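Long-range contacts in glycosyltransferase Gtf1 (Streptococcus gordonii, PDB 5E9T), which is a glycosyltransferase of the GT-B fold that also carries an extended beta-sheet domain and associates with the stabilizing protein Gtf2: residues Tyr19-Tyr23 with Pro304-Leu308; Leu44-His50 with Val125-Glu129; Val88-Glu93 with Tyr104-Gln108; Leu210-Val216 with Ser232-Gly238; Thr279-Ile285 with Tyr427-Thr431. The protein carries 1 engineered substitution. One frame throughout, in Å; residues are numbered along the deposited sequence.

Contact 1 (Tyr19-Tyr23 with Pro304-Leu308)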
# COMPACT_ATOMS: atom_id res chain seq x y z
N TYR A 19 -17.14 30.27 -12.12
CA TYR A 19 -18.21 31.25 -12.20
C TYR A 19 -19.58 30.59 -12.07
O TYR A 19 -20.51 31.18 -11.51
CB TYR A 19 -18.13 32.04 -13.50
CG TYR A 19 -17.14 33.19 -13.46
CD1 TYR A 19 -17.48 34.40 -12.88
CD2 TYR A 19 -15.89 33.06 -14.02
CE1 TYR A 19 -16.57 35.45 -12.84
CE2 TYR A 19 -14.98 34.10 -14.00
CZ TYR A 19 -15.32 35.29 -13.41
OH TYR A 19 -14.40 36.32 -13.39
N ALA A 20 -19.72 29.36 -12.58
CA ALA A 20 -20.94 28.60 -12.35
C ALA A 20 -21.17 28.37 -10.87
O ALA A 20 -22.27 28.57 -10.35
CB ALA A 20 -20.88 27.27 -13.11
N GLN A 21 -20.11 27.95 -10.15
CA GLN A 21 -20.23 27.72 -8.71
C GLN A 21 -20.59 29.00 -7.97
O GLN A 21 -21.36 28.97 -7.00
CB GLN A 21 -18.93 27.14 -8.16
CG GLN A 21 -18.78 25.64 -8.34
CD GLN A 21 -17.56 25.10 -7.63
OE1 GLN A 21 -16.45 25.62 -7.78
NE2 GLN A 21 -17.75 24.04 -6.85
N ALA A 22 -20.03 30.13 -8.40
CA ALA A 22 -20.25 31.38 -7.68
C ALA A 22 -21.72 31.75 -7.67
O ALA A 22 -22.26 32.20 -6.65
CB ALA A 22 -19.42 32.50 -8.31
N TYR A 23 -22.40 31.56 -8.80
CA TYR A 23 -23.80 31.97 -8.89
C TYR A 23 -24.71 30.94 -8.24
O TYR A 23 -25.75 31.30 -7.67
CB TYR A 23 -24.17 32.22 -10.35
CG TYR A 23 -25.65 32.32 -10.56
CD1 TYR A 23 -26.33 31.35 -11.25
CD2 TYR A 23 -26.37 33.35 -10.02
CE1 TYR A 23 -27.68 31.42 -11.44
CE2 TYR A 23 -27.73 33.43 -10.19
CZ TYR A 23 -28.38 32.46 -10.91
OH TYR A 23 -29.74 32.52 -11.07
N PRO A 304 -29.85 26.05 -15.13
CA PRO A 304 -28.98 26.91 -15.93
C PRO A 304 -27.80 27.38 -15.09
O PRO A 304 -27.89 27.51 -13.87
CB PRO A 304 -29.89 28.09 -16.30
CG PRO A 304 -30.86 28.11 -15.19
CD PRO A 304 -31.12 26.72 -14.78
N VAL A 305 -26.66 27.63 -15.75
CA VAL A 305 -25.52 28.14 -15.00
C VAL A 305 -25.76 29.58 -14.57
O VAL A 305 -25.39 29.98 -13.46
CB VAL A 305 -24.20 28.00 -15.80
CG1 VAL A 305 -23.73 26.56 -15.82
CG2 VAL A 305 -24.35 28.53 -17.19
N GLY A 306 -26.39 30.38 -15.43
CA GLY A 306 -26.71 31.76 -15.14
C GLY A 306 -28.19 32.00 -14.92
O GLY A 306 -28.98 31.07 -14.71
N SER A 307 -28.57 33.28 -14.97
CA SER A 307 -29.97 33.72 -14.90
C SER A 307 -30.00 35.23 -15.08
O SER A 307 -28.96 35.90 -15.06
CB SER A 307 -30.67 33.37 -13.60
OG SER A 307 -30.37 34.31 -12.58
N LEU A 308 -31.21 35.76 -15.23
CA LEU A 308 -31.44 37.18 -15.46
C LEU A 308 -32.31 37.72 -14.32
O LEU A 308 -33.43 37.24 -14.12
CB LEU A 308 -32.11 37.40 -16.82
CG LEU A 308 -31.23 36.88 -17.96
CD1 LEU A 308 -31.99 36.81 -19.27
CD2 LEU A 308 -29.99 37.75 -18.10

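Contact 2 (Leu44-His50 with Val125-Glu129)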
# COMPACT_ATOMS: atom_id res chain seq x y z
N LEU A 44 -1.23 28.42 -2.45
CA LEU A 44 -0.50 29.39 -1.66
C LEU A 44 -0.12 30.69 -2.38
O LEU A 44 0.18 31.68 -1.70
CB LEU A 44 0.78 28.75 -1.11
CG LEU A 44 0.49 27.64 -0.11
CD1 LEU A 44 1.79 27.02 0.37
CD2 LEU A 44 -0.33 28.16 1.06
N ALA A 45 -0.17 30.73 -3.71
CA ALA A 45 0.40 31.88 -4.42
C ALA A 45 -0.45 33.12 -4.23
O ALA A 45 0.05 34.24 -4.30
CB ALA A 45 0.58 31.57 -5.90
N ASP A 46 -1.74 32.92 -4.00
CA ASP A 46 -2.64 33.96 -3.53
C ASP A 46 -3.39 33.42 -2.33
O ASP A 46 -3.64 32.22 -2.23
CB ASP A 46 -3.62 34.40 -4.61
CG ASP A 46 -2.98 35.25 -5.68
OD1 ASP A 46 -2.86 36.48 -5.46
OD2 ASP A 46 -2.59 34.70 -6.73
N ASN A 47 -3.74 34.31 -1.41
CA ASN A 47 -4.65 33.94 -0.34
C ASN A 47 -5.96 33.47 -0.96
O ASN A 47 -6.57 34.19 -1.76
CB ASN A 47 -4.89 35.13 0.58
CG ASN A 47 -5.58 34.75 1.88
OD1 ASN A 47 -6.50 33.94 1.89
ND2 ASN A 47 -5.14 35.35 2.98
N ILE A 48 -6.38 32.25 -0.62
CA ILE A 48 -7.56 31.69 -1.27
C ILE A 48 -8.78 32.56 -1.02
O ILE A 48 -9.71 32.58 -1.83
CB ILE A 48 -7.81 30.23 -0.82
CG1 ILE A 48 -8.72 29.52 -1.82
CG2 ILE A 48 -8.41 30.20 0.58
CD1 ILE A 48 -9.07 28.10 -1.44
N GLN A 49 -8.78 33.31 0.08
CA GLN A 49 -9.87 34.24 0.34
C GLN A 49 -9.94 35.31 -0.73
O GLN A 49 -11.03 35.66 -1.20
CB GLN A 49 -9.71 34.85 1.73
CG GLN A 49 -10.93 35.59 2.25
CD GLN A 49 -11.02 37.01 1.75
OE1 GLN A 49 -10.05 37.57 1.24
NE2 GLN A 49 -12.20 37.62 1.89
N HIS A 50 -8.79 35.85 -1.14
CA HIS A 50 -8.77 36.89 -2.17
C HIS A 50 -9.38 36.38 -3.47
O HIS A 50 -10.05 37.13 -4.18
CB HIS A 50 -7.34 37.37 -2.41
CG HIS A 50 -6.63 37.83 -1.18
ND1 HIS A 50 -5.28 38.13 -1.16
CD2 HIS A 50 -7.08 38.05 0.08
CE1 HIS A 50 -4.93 38.51 0.05
NE2 HIS A 50 -6.00 38.47 0.82
N VAL A 125 1.16 42.03 3.61
CA VAL A 125 2.18 41.06 3.21
C VAL A 125 1.56 39.67 3.15
O VAL A 125 1.10 39.14 4.17
CB VAL A 125 3.37 41.05 4.19
CG1 VAL A 125 4.57 40.34 3.56
CG2 VAL A 125 3.72 42.46 4.61
N GLU A 126 1.58 39.06 1.96
CA GLU A 126 1.11 37.68 1.82
C GLU A 126 2.18 36.65 2.18
O GLU A 126 1.87 35.66 2.85
CB GLU A 126 0.58 37.45 0.41
CG GLU A 126 -0.88 37.88 0.24
CD GLU A 126 -1.38 37.71 -1.18
OE1 GLU A 126 -0.55 37.56 -2.10
OE2 GLU A 126 -2.62 37.73 -1.38
N HIS A 127 3.42 36.85 1.75
CA HIS A 127 4.49 35.88 2.01
C HIS A 127 5.75 36.58 2.47
O HIS A 127 5.99 37.75 2.15
CB HIS A 127 4.86 35.05 0.77
CG HIS A 127 3.74 34.86 -0.20
ND1 HIS A 127 3.78 35.37 -1.48
CD2 HIS A 127 2.55 34.22 -0.08
CE1 HIS A 127 2.66 35.05 -2.10
NE2 HIS A 127 1.91 34.35 -1.28
N VAL A 128 6.57 35.85 3.23
CA VAL A 128 7.91 36.29 3.60
C VAL A 128 8.87 35.12 3.42
O VAL A 128 8.64 34.04 3.97
CB VAL A 128 7.99 36.81 5.04
CG1 VAL A 128 9.39 37.32 5.33
CG2 VAL A 128 6.98 37.92 5.26
N GLU A 129 9.94 35.34 2.68
CA GLU A 129 11.02 34.38 2.54
C GLU A 129 12.19 34.80 3.42
O GLU A 129 12.55 35.98 3.44
CB GLU A 129 11.47 34.26 1.08
CG GLU A 129 10.53 33.45 0.21
CD GLU A 129 10.69 33.73 -1.27
OE1 GLU A 129 11.42 34.69 -1.62
OE2 GLU A 129 10.09 33.00 -2.08

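Contact 3 (Val88-Glu93 with Tyr104-Gln108)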
# COMPACT_ATOMS: atom_id res chain seq x y z
N VAL A 88 10.93 39.93 13.31
CA VAL A 88 12.27 39.53 12.92
C VAL A 88 13.27 40.30 13.78
O VAL A 88 13.18 41.53 13.88
CB VAL A 88 12.53 39.77 11.43
CG1 VAL A 88 13.81 39.07 10.99
CG2 VAL A 88 11.35 39.30 10.60
N ALA A 89 14.20 39.58 14.40
CA ALA A 89 15.14 40.22 15.31
C ALA A 89 16.19 41.02 14.55
O ALA A 89 16.62 40.63 13.46
CB ALA A 89 15.82 39.17 16.19
N GLY A 90 16.59 42.14 15.13
CA GLY A 90 17.50 43.07 14.50
C GLY A 90 16.76 44.21 13.83
O GLY A 90 15.53 44.28 13.82
N GLN A 91 17.55 45.13 13.27
CA GLN A 91 16.98 46.15 12.42
C GLN A 91 17.67 46.13 11.06
O GLN A 91 18.90 46.01 10.99
CB GLN A 91 17.12 47.55 13.05
CG GLN A 91 16.27 47.77 14.29
CD GLN A 91 14.82 48.04 13.97
OE1 GLN A 91 13.94 47.23 14.26
NE2 GLN A 91 14.55 49.21 13.39
N PRO A 92 16.92 46.25 9.97
CA PRO A 92 17.54 46.17 8.64
C PRO A 92 18.25 47.46 8.28
O PRO A 92 17.78 48.57 8.57
CB PRO A 92 16.35 45.91 7.71
CG PRO A 92 15.19 46.53 8.42
CD PRO A 92 15.45 46.38 9.89
N GLU A 93 19.41 47.31 7.64
CA GLU A 93 20.17 48.47 7.18
C GLU A 93 19.46 49.17 6.03
O GLU A 93 19.30 50.39 6.04
CB GLU A 93 21.57 48.03 6.73
CG GLU A 93 22.70 48.87 7.28
CD GLU A 93 23.58 48.08 8.22
OE1 GLU A 93 24.63 47.56 7.76
OE2 GLU A 93 23.22 47.95 9.41
N TYR A 104 14.16 43.31 2.73
CA TYR A 104 14.83 43.97 3.84
C TYR A 104 16.14 43.24 4.11
O TYR A 104 16.15 42.01 4.21
CB TYR A 104 13.97 43.98 5.10
CG TYR A 104 12.76 44.88 5.02
CD1 TYR A 104 12.90 46.26 5.10
CD2 TYR A 104 11.49 44.36 4.89
CE1 TYR A 104 11.80 47.09 5.04
CE2 TYR A 104 10.38 45.18 4.83
CZ TYR A 104 10.54 46.54 4.90
OH TYR A 104 9.44 47.37 4.85
N PHE A 105 17.23 43.99 4.24
CA PHE A 105 18.56 43.42 4.32
C PHE A 105 19.14 43.57 5.72
O PHE A 105 18.99 44.61 6.36
CB PHE A 105 19.49 44.08 3.30
CG PHE A 105 19.16 43.76 1.88
CD1 PHE A 105 18.08 44.36 1.25
CD2 PHE A 105 19.93 42.86 1.16
CE1 PHE A 105 17.77 44.07 -0.06
CE2 PHE A 105 19.62 42.56 -0.15
CZ PHE A 105 18.54 43.16 -0.77
N TYR A 106 19.80 42.52 6.19
CA TYR A 106 20.45 42.49 7.50
C TYR A 106 21.90 42.07 7.30
O TYR A 106 22.29 40.94 7.62
CB TYR A 106 19.73 41.52 8.45
CG TYR A 106 18.29 41.87 8.76
CD1 TYR A 106 17.27 41.61 7.85
CD2 TYR A 106 17.95 42.44 9.98
CE1 TYR A 106 15.95 41.92 8.15
CE2 TYR A 106 16.63 42.75 10.28
CZ TYR A 106 15.64 42.49 9.36
OH TYR A 106 14.34 42.80 9.67
N PRO A 107 22.75 42.97 6.79
CA PRO A 107 24.12 42.57 6.44
C PRO A 107 24.94 42.13 7.64
O PRO A 107 25.87 41.34 7.48
CB PRO A 107 24.71 43.84 5.80
CG PRO A 107 23.56 44.77 5.58
CD PRO A 107 22.52 44.42 6.59
N GLN A 108 24.61 42.63 8.83
CA GLN A 108 25.37 42.26 10.02
C GLN A 108 25.43 40.75 10.19
O GLN A 108 26.47 40.20 10.58
CB GLN A 108 24.76 42.93 11.27
CG GLN A 108 23.23 42.89 11.35
CD GLN A 108 22.55 44.01 10.58
OE1 GLN A 108 23.18 44.70 9.78
NE2 GLN A 108 21.26 44.21 10.83

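Contact 4 (Leu210-Val216 with Ser232-Gly238)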
# COMPACT_ATOMS: atom_id res chain seq x y z
N LEU A 210 -20.85 13.65 7.13
CA LEU A 210 -22.01 13.88 6.28
C LEU A 210 -23.23 13.13 6.81
O LEU A 210 -23.15 11.94 7.15
CB LEU A 210 -21.71 13.43 4.85
CG LEU A 210 -20.52 14.13 4.18
CD1 LEU A 210 -20.13 13.42 2.88
CD2 LEU A 210 -20.86 15.58 3.91
N GLN A 211 -24.36 13.83 6.90
CA GLN A 211 -25.60 13.21 7.32
C GLN A 211 -26.39 12.74 6.10
O GLN A 211 -26.01 12.99 4.95
CB GLN A 211 -26.41 14.16 8.19
CG GLN A 211 -25.74 14.53 9.51
CD GLN A 211 -25.65 13.35 10.47
OE1 GLN A 211 -26.25 12.30 10.25
NE2 GLN A 211 -24.89 13.53 11.55
N ALA A 212 -27.52 12.09 6.36
CA ALA A 212 -28.24 11.41 5.28
C ALA A 212 -28.81 12.40 4.27
O ALA A 212 -28.83 12.12 3.07
CB ALA A 212 -29.35 10.53 5.86
N ASP A 213 -29.29 13.55 4.74
CA ASP A 213 -29.89 14.55 3.86
C ASP A 213 -28.92 15.65 3.45
O ASP A 213 -29.34 16.64 2.84
CB ASP A 213 -31.14 15.14 4.50
CG ASP A 213 -30.87 15.77 5.85
OD1 ASP A 213 -30.16 15.14 6.66
OD2 ASP A 213 -31.38 16.88 6.10
N ASP A 214 -27.64 15.54 3.79
CA ASP A 214 -26.64 16.40 3.17
C ASP A 214 -26.52 16.07 1.69
O ASP A 214 -26.71 14.93 1.27
CB ASP A 214 -25.28 16.25 3.85
CG ASP A 214 -25.24 16.87 5.24
OD1 ASP A 214 -25.69 18.03 5.39
OD2 ASP A 214 -24.76 16.20 6.17
N VAL A 215 -26.20 17.09 0.89
CA VAL A 215 -26.07 16.94 -0.56
C VAL A 215 -24.65 17.29 -0.96
O VAL A 215 -24.21 18.43 -0.79
CB VAL A 215 -27.08 17.82 -1.32
CG1 VAL A 215 -26.85 17.71 -2.83
CG2 VAL A 215 -28.50 17.42 -0.97
N VAL A 216 -23.93 16.31 -1.50
CA VAL A 216 -22.58 16.51 -2.02
C VAL A 216 -22.67 16.67 -3.53
O VAL A 216 -23.10 15.75 -4.23
CB VAL A 216 -21.65 15.35 -1.64
CG1 VAL A 216 -20.29 15.52 -2.30
CG2 VAL A 216 -21.48 15.28 -0.12
N SER A 232 -19.60 9.71 -0.05
CA SER A 232 -20.87 10.41 -0.16
C SER A 232 -22.07 9.47 -0.17
O SER A 232 -23.21 9.96 -0.23
CB SER A 232 -20.90 11.28 -1.42
OG SER A 232 -20.10 12.44 -1.26
N GLN A 233 -21.86 8.16 -0.10
CA GLN A 233 -22.98 7.22 -0.20
C GLN A 233 -23.93 7.37 0.98
O GLN A 233 -25.15 7.25 0.81
CB GLN A 233 -22.45 5.79 -0.29
CG GLN A 233 -21.65 5.51 -1.54
CD GLN A 233 -22.47 5.64 -2.82
OE1 GLN A 233 -21.98 6.13 -3.83
NE2 GLN A 233 -23.72 5.19 -2.76
N LYS A 234 -23.41 7.65 2.18
CA LYS A 234 -24.27 7.87 3.33
C LYS A 234 -25.07 9.16 3.23
O LYS A 234 -25.93 9.40 4.08
CB LYS A 234 -23.44 7.88 4.62
CG LYS A 234 -22.58 9.12 4.81
CD LYS A 234 -21.56 8.91 5.91
CE LYS A 234 -20.67 7.72 5.60
NZ LYS A 234 -20.24 7.71 4.17
N ALA A 235 -24.80 9.97 2.22
CA ALA A 235 -25.53 11.20 1.93
C ALA A 235 -26.05 11.13 0.49
O ALA A 235 -25.99 10.08 -0.16
CB ALA A 235 -24.64 12.43 2.16
N LYS A 236 -26.58 12.24 0.01
CA LYS A 236 -27.08 12.34 -1.35
C LYS A 236 -26.00 12.94 -2.24
O LYS A 236 -25.57 14.07 -2.02
CB LYS A 236 -28.36 13.17 -1.41
CG LYS A 236 -29.48 12.60 -0.56
CD LYS A 236 -29.96 11.26 -1.10
CE LYS A 236 -30.94 10.59 -0.15
NZ LYS A 236 -30.42 10.57 1.24
N LEU A 237 -25.56 12.17 -3.24
CA LEU A 237 -24.46 12.56 -4.11
C LEU A 237 -25.00 13.06 -5.45
O LEU A 237 -25.98 12.53 -5.98
CB LEU A 237 -23.52 11.37 -4.34
CG LEU A 237 -22.38 11.54 -5.35
CD1 LEU A 237 -21.54 12.77 -5.01
CD2 LEU A 237 -21.52 10.29 -5.38
N GLY A 238 -24.33 14.06 -6.00
CA GLY A 238 -24.71 14.58 -7.31
C GLY A 238 -23.50 15.07 -8.06
O GLY A 238 -22.49 15.46 -7.47

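Contact 5 (Thr279-Ile285 with Tyr427-Thr431)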
# COMPACT_ATOMS: atom_id res chain seq x y z
N THR A 279 -28.35 22.53 -19.97
CA THR A 279 -29.48 22.76 -20.86
C THR A 279 -30.34 21.51 -20.97
O THR A 279 -29.84 20.38 -20.91
CB THR A 279 -29.02 23.17 -22.26
OG1 THR A 279 -28.39 22.06 -22.90
CG2 THR A 279 -28.03 24.33 -22.18
N GLU A 280 -31.65 21.72 -21.14
CA GLU A 280 -32.57 20.61 -21.37
C GLU A 280 -32.26 19.89 -22.67
O GLU A 280 -32.54 18.70 -22.81
CB GLU A 280 -34.01 21.11 -21.36
CG GLU A 280 -35.07 20.06 -21.69
CD GLU A 280 -35.55 19.28 -20.48
OE1 GLU A 280 -35.60 18.03 -20.55
OE2 GLU A 280 -35.88 19.92 -19.45
N ALA A 281 -31.68 20.60 -23.64
CA ALA A 281 -31.16 19.94 -24.83
C ALA A 281 -30.19 18.83 -24.45
O ALA A 281 -30.27 17.70 -24.95
CB ALA A 281 -30.48 20.96 -25.75
N GLN A 282 -29.27 19.13 -23.53
CA GLN A 282 -28.26 18.16 -23.10
C GLN A 282 -28.85 17.10 -22.19
O GLN A 282 -28.37 15.96 -22.18
CB GLN A 282 -27.12 18.89 -22.39
CG GLN A 282 -25.88 18.06 -22.15
CD GLN A 282 -24.86 18.82 -21.35
OE1 GLN A 282 -25.05 19.99 -21.03
NE2 GLN A 282 -23.74 18.17 -21.04
N LYS A 283 -29.86 17.47 -21.41
CA LYS A 283 -30.53 16.49 -20.56
C LYS A 283 -31.11 15.36 -21.40
O LYS A 283 -30.93 14.18 -21.08
CB LYS A 283 -31.62 17.19 -19.75
CG LYS A 283 -32.19 16.37 -18.62
CD LYS A 283 -33.45 15.65 -19.03
CE LYS A 283 -34.37 15.44 -17.84
NZ LYS A 283 -34.75 16.74 -17.22
N ARG A 284 -31.77 15.71 -22.50
CA ARG A 284 -32.38 14.68 -23.33
C ARG A 284 -31.33 13.84 -24.05
O ARG A 284 -31.45 12.62 -24.13
CB ARG A 284 -33.36 15.31 -24.32
CG ARG A 284 -34.68 15.75 -23.68
CD ARG A 284 -35.62 16.33 -24.72
NE ARG A 284 -34.90 16.75 -25.92
CZ ARG A 284 -34.71 18.02 -26.27
NH1 ARG A 284 -35.20 19.00 -25.53
NH2 ARG A 284 -34.03 18.30 -27.38
N ILE A 285 -30.27 14.48 -24.56
CA ILE A 285 -29.24 13.72 -25.28
C ILE A 285 -28.60 12.69 -24.36
O ILE A 285 -28.64 11.48 -24.62
CB ILE A 285 -28.18 14.67 -25.88
CG1 ILE A 285 -28.84 15.65 -26.85
CG2 ILE A 285 -27.12 13.86 -26.61
CD1 ILE A 285 -29.59 14.97 -27.99
N TYR A 427 -24.61 23.32 -27.32
CA TYR A 427 -25.98 23.24 -26.81
C TYR A 427 -26.65 24.60 -26.84
O TYR A 427 -27.77 24.73 -27.33
CB TYR A 427 -26.02 22.69 -25.39
CG TYR A 427 -25.85 21.21 -25.38
CD1 TYR A 427 -24.65 20.64 -25.03
CD2 TYR A 427 -26.88 20.38 -25.80
CE1 TYR A 427 -24.49 19.28 -25.05
CE2 TYR A 427 -26.73 19.02 -25.83
CZ TYR A 427 -25.53 18.48 -25.45
OH TYR A 427 -25.36 17.12 -25.46
N GLY A 428 -26.00 25.57 -26.22
CA GLY A 428 -26.56 26.89 -26.00
C GLY A 428 -27.28 27.50 -27.19
O GLY A 428 -28.35 28.09 -27.00
N ASN A 429 -26.73 27.37 -28.40
CA ASN A 429 -27.45 27.86 -29.57
C ASN A 429 -28.79 27.15 -29.73
O ASN A 429 -29.84 27.80 -29.86
CB ASN A 429 -26.60 27.69 -30.83
CG ASN A 429 -25.47 28.70 -30.90
OD1 ASN A 429 -25.26 29.48 -29.97
ND2 ASN A 429 -24.74 28.70 -32.01
N GLN A 430 -28.79 25.82 -29.70
CA GLN A 430 -30.03 25.06 -29.78
C GLN A 430 -30.98 25.40 -28.64
O GLN A 430 -32.19 25.18 -28.77
CB GLN A 430 -29.74 23.56 -29.76
CG GLN A 430 -28.89 23.07 -30.93
CD GLN A 430 -28.59 21.58 -30.84
OE1 GLN A 430 -27.52 21.13 -31.24
NE2 GLN A 430 -29.53 20.82 -30.30
N THR A 431 -30.47 25.89 -27.52
CA THR A 431 -31.29 26.27 -26.38
C THR A 431 -31.86 27.69 -26.49
O THR A 431 -33.03 27.90 -26.15
CB THR A 431 -30.49 26.12 -25.10
OG1 THR A 431 -29.71 24.91 -25.17
CG2 THR A 431 -31.41 26.01 -23.92

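Contact 1 (Tyr19-Tyr23 with Pro304-Leu308)
Val305 is the first residue of the loop to meet the helix: its CG1 lies 4.0 Å from Ala20 CB, a light apolar touch at the point where the two backbones run closest, with Ala20 CA and Val305 CA 5.3 Å apart. The carbonyl of Val305 then turns to the edge of the Tyr23 ring, and the model brings its oxygen too near for the distance to carry weight. Gly306 continues the path beside the same ring, where its O lies obliquely, 3.5 Å from Tyr23 CE1. At Ser307 the contact becomes polar. Tyr23 holds CG opposite its backbone N (chi1 166°), which carries the ring off the helix and along the loop until OH arrives at the serine hydroxyl. The two are modelled as a very short hydrogen bond, Tyr23 OH to Ser307 OG 2.4 Å. Because the tyrosine is poorly ordered and its hydroxyl crowded, that length is doubtful. Ser307 OG has a second partner in Thr486 OG1, at the start of helix 486-500, and the Tyr23 side chain also touches Thr486. Helix 17-30 follows the first strand of the N-terminal parallel sheet, while the loop leaves that sheet's edge strand 299-302 for the second parallel sheet. A passage of this kind between two Rossmann-like domains, with a C-terminal helix beside it, is characteristic of the GT-B fold.

Contact 2 (Leu44-His50 with Val125-Glu129)
Leu44 meets His127 through its backbone, its O accepting a weak hydrogen bond from His127 NE2 (3.2 Å, N-H...O angle 132°). The next carbonyl comes to the same imidazole in a different way: Ala45 O sits in the ring plane at its edge, 3.5 Å from His127 CE1, so that two successive peptide oxygens face one end of the ring. Tyr141 of the adjoining strand also meets this imidazole, the two rings steeply inclined to each other. Asp46 OD1 then comes within 4.2 Å of Glu126 OE1, a pairing of like charges that may raise the pKa of either group; the Asp46 oxygen is held by Trp12 NE1. Glu126 and His127 are neighbours in sequence, yet both side chains face 44-50, because the strand carries a classic beta bulge opposite Tyr116. The bulge breaks the usual alternation and lets one corner of the extended beta-sheet domain present two polar side chains to the loop ahead of helix 48-55. Asn47 is the N-cap of that helix, its OD1 accepting from Gln49 N at 3.0 Å, while its ND2 bonds to Thr77 OG1. Its CB lies over the centre of the His50 ring. The Glu126 side chain, extended beyond CG (chi2 177°), approaches His50 from the opposite direction and brings OE2 to the ring edge, 2.7 Å from His50 ND1, the carboxylate and imidazole planes 15° apart. The other ring nitrogen, His50 NE2, is hydrogen-bonded to Thr77 N.

Contact 3 (Val88-Glu93 with Tyr104-Gln108)
Pro92 and Tyr106 bring the two backbones together, their CA atoms 4.8 Å apart, where the incoming loop runs at 79° to the end of the strand. The Tyr106 ring is the platform. Pro92 CB stands over one of its faces, 4.0 Å from the centroid and 16° off the normal, a CH-pi contact in which the pyrrolidine lies alongside the tyrosine and points the same way. The peptide of Gly90 comes to the ring edge, and the far end of the phenol, Tyr106 OH, reaches 3.9 Å from Val88 CB, so the loop bends round the aromatic group. Pro92 also fills the step between alternate strand residues, with Pro92 CB 4.0 Å from Tyr104 CB. Two weak hydrogen bonds tie down the loop's exit: Glu93 N to Phe105 O at 3.0 Å, and Gln108 NE2 to Gln91 O, also 3.0 Å. The glutamine reaches that carbonyl by folding back at chi2 (-84°). Beyond it, Glu93 CB rests 3.7 Å from Pro107 CD at the solvent-exposed side. Leu85 of helix 81-86 packs against Pro92, Tyr104 and Tyr106, whereas the backbone of Ala89 hydrogen-bonds to the Gtf2 chain. The contact closes the base of a beta hairpin, strands 94-98 and 101-106, at the margin of the antiparallel sheet that forms the extended beta-sheet domain.

Contact 4 (Leu210-Val216 with Ser232-Gly238)
Lys236 reaches Ala212 by doubling back: with CG opposite its own carbonyl carbon (chi1 -60°) and a bend at chi2 (-66°), the chain curls until NZ hydrogen-bonds Ala212 O at 2.9 Å, coming from above the carbonyl plane. In Val216, a chi1 of 174° swings CG1 to Leu237 CD1, 4.1 Å away, and CB and both methyls lie beside Ser232 OG, whose weak bond goes to Val228 O. Between these groups the backbones pair in parallel: Lys236 N gives to Asp214 O (3.0 Å), Val216 N to Lys236 O (2.8 Å) and Gly238 N to Val216 O (2.7 Å). Ahead of the strands two type I turns abut, and Ala235 CB touches Leu210 CB at 4.1 Å. Asp214 steadies the first turn through OD2 on Gln211 N, while its OD1 takes Thr2 N. Strands 215-218 and 236-241 are thus the neighbours joined by helix 225-232 in a beta-alpha-beta crossover. That helix packs on the face of Val216 and Leu237; helix 486-500 covers the face of Val215 and Lys236, and strands 3-7 and 274-277 continue the sheet outward.

Contact 5 (Thr279-Ile285 with Tyr427-Thr431)
Gln282 and Tyr427 form the tight part of the contact. The glutamine CB stands over the centre of the phenol ring, 3.5 Å from the centroid and 14° off its normal, a CH-pi contact. A chi1 near -168° sends the rest of the extended side chain on across the same face, and its amide lies within 17° of parallel to the ring. Ala281 CB closes one stretch of the ring edge, 3.6 Å from Tyr427 CD2. At the partly exposed Ile285 the packing is looser: CG1 stays 4.1 Å from Tyr427 CE2, also near the ring plane. The two threonines make a separate close touch, meeting obliquely with Thr431 OG1 3.5 Å from Thr279 CB. Each of these threonine hydroxyls serves its own segment: Thr279 OG1 accepts from Gln282 N (3.1 Å) as N-cap of helix 280-293, and Thr431 OG1 gives to Tyr427 O (2.9 Å), an oxygen that also takes Thr431 N. Tyr427 OH is hydrogen-bonded to Glu244 OE2. No hydrogen bond passes between the two segments. The starts of two helices, one from each Rossmann-like domain, therefore meet through carbon and ring surfaces, while the hydroxyls of Thr279, Thr431 and Tyr427 are bonded within their own segments or to Glu244, which implies that the fit between the segments rests on shape.

From the N terminus, helix 17-30 opens the longest loop, which contact 1 closes some 280 residues later at the passage between the parallel sheets. Nested inside it are contact 2, where the loop before helix 48-55 meets the bulged strand of the antiparallel sheet, and contact 3, itself nested in contact 2 and closing a short hairpin farther out on that sheet. Contact 4 follows in series, within the first parallel sheet and still inside contact 1. Contact 5 opens before contact 1 has closed, so the two cross; their nearest atoms are about 6 Å apart, and both lie where the two Rossmann-like domains meet. Contacts 3 and 5 stand about 63 Å apart between centres.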